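Local coordinates for protein cellulose synthase 1 (Gluconacetobacter xylinus, PDB 4I86) that carries a PilZ domain, a small beta-barrel module of the cyclic di-GMP-binding kind that serves as the regulatory domain of the synthase, at residues 94-97 against 98-101. Numbering follows the deposited sequence.
Sequences EFSV and IRLV
I98 reaches back over one turn of helix 91-105 to meet E94 and F95, a worked example of how side chains three and four residues apart pack on a helix. I98 CB rests 3.8 Å from F95 O. Because CG1 of I98 stands beside the backbone N (chi1 -67°), it passes close to E94 O, at 3.4 Å, and the extended chain then carries CD1 to the F95 ring. There I98 CD1 meets CD1 of F95 at 3.6 Å, approaching the ring obliquely, while OE1 of E94 lies 3.9 Å from the same I98 CD1.

Backbone hydrogen bonds join the two turns: I98 N to E94 O, R99 N to F95 O, L100 N to S96 O and V101 N to V97 O. R99 lays its CG 3.2 Å from F95 O and, bent at chi3, sends its guanidinium back past S96, whose OG is hydrogen-bonded to Q92 O; R99 NH1 forms a salt bridge with OE1 of E66.

The helix packs against the antiparallel barrel through its buried face, where V97 and L100 touch L70 of strand 66-77 and W86 of strand 82-86, while M38 in a loop meets E94, V97 and I98.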
loop_
_atom_site.group_PDB
_atom_site.type_symbol
_atom_site.label_atom_id
_atom_site.label_comp_id
_atom_site.label_asym_id
_atom_site.label_seq_id
_atom_site.Cartn_x
_atom_site.Cartn_y
_atom_site.Cartn_z
ATOM N N GLU A 94 -11.071 2.845 5.794
ATOM C CA GLU A 94 -11.600 1.533 5.440
ATOM C C GLU A 94 -12.061 1.535 3.981
ATOM O O GLU A 94 -11.735 0.632 3.205
ATOM C CB GLU A 94 -12.789 1.181 6.350
ATOM C CG GLU A 94 -13.509 -0.109 5.961
ATOM C CD GLU A 94 -12.680 -1.349 6.256
ATOM O OE1 GLU A 94 -12.856 -2.382 5.566
ATOM O OE2 GLU A 94 -11.872 -1.302 7.211
ATOM N N PHE A 95 -12.805 2.563 3.601
ATOM C CA PHE A 95 -13.368 2.615 2.258
ATOM C C PHE A 95 -12.406 3.031 1.160
ATOM O O PHE A 95 -12.661 2.756 -0.011
ATOM C CB PHE A 95 -14.650 3.454 2.212
ATOM C CG PHE A 95 -15.854 2.724 2.736
ATOM C CD1 PHE A 95 -16.447 1.721 1.986
ATOM C CD2 PHE A 95 -16.373 3.018 3.984
ATOM C CE1 PHE A 95 -17.553 1.023 2.476
ATOM C CE2 PHE A 95 -17.486 2.334 4.475
ATOM C CZ PHE A 95 -18.069 1.338 3.714
ATOM N N SER A 96 -11.299 3.669 1.517
ATOM C CA SER A 96 -10.278 3.938 0.511
ATOM C C SER A 96 -9.659 2.619 0.101
ATOM O O SER A 96 -9.424 2.375 -1.080
ATOM C CB SER A 96 -9.201 4.869 1.054
ATOM O OG SER A 96 -9.779 6.122 1.365
ATOM N N VAL A 97 -9.421 1.755 1.084
ATOM C CA VAL A 97 -8.896 0.418 0.815
ATOM C C VAL A 97 -9.877 -0.372 -0.045
ATOM O O VAL A 97 -9.476 -0.995 -1.014
ATOM C CB VAL A 97 -8.600 -0.361 2.111
ATOM C CG1 VAL A 97 -8.231 -1.832 1.792
ATOM C CG2 VAL A 97 -7.485 0.324 2.884
ATOM N N ILE A 98 -11.160 -0.346 0.318
ATOM C CA ILE A 98 -12.198 -1.015 -0.465
ATOM C C ILE A 98 -12.233 -0.473 -1.902
ATOM O O ILE A 98 -12.286 -1.243 -2.871
ATOM C CB ILE A 98 -13.597 -0.896 0.214
ATOM C CG1 ILE A 98 -13.634 -1.684 1.524
ATOM C CG2 ILE A 98 -14.710 -1.325 -0.727
ATOM C CD1 ILE A 98 -14.929 -1.508 2.342
ATOM N N ARG A 99 -12.204 0.849 -2.050
ATOM C CA ARG A 99 -12.278 1.446 -3.386
ATOM C C ARG A 99 -11.123 0.981 -4.270
ATOM O O ARG A 99 -11.311 0.714 -5.448
ATOM C CB ARG A 99 -12.283 2.982 -3.315
ATOM C CG ARG A 99 -13.628 3.587 -2.914
ATOM C CD ARG A 99 -13.653 5.112 -3.175
ATOM N NE ARG A 99 -12.999 5.849 -2.110
ATOM C CZ ARG A 99 -12.122 6.826 -2.293
ATOM N NH1 ARG A 99 -11.786 7.217 -3.513
ATOM N NH2 ARG A 99 -11.588 7.418 -1.240
ATOM N N LEU A 100 -9.926 0.932 -3.694
ATOM C CA LEU A 100 -8.734 0.446 -4.377
ATOM C C LEU A 100 -8.845 -1.014 -4.798
ATOM O O LEU A 100 -8.702 -1.338 -5.980
ATOM C CB LEU A 100 -7.505 0.612 -3.480
ATOM C CG LEU A 100 -6.143 0.117 -3.995
ATOM C CD1 LEU A 100 -5.776 0.767 -5.335
ATOM C CD2 LEU A 100 -5.036 0.371 -2.950
ATOM N N VAL A 101 -9.083 -1.893 -3.830
ATOM C CA VAL A 101 -9.145 -3.329 -4.094
ATOM C C VAL A 101 -10.305 -3.723 -5.004
ATOM O O VAL A 101 -10.103 -4.432 -5.985
ATOM C CB VAL A 101 -9.229 -4.144 -2.783
ATOM C CG1 VAL A 101 -9.412 -5.646 -3.079
ATOM C CG2 VAL A 101 -7.995 -3.911 -1.942
#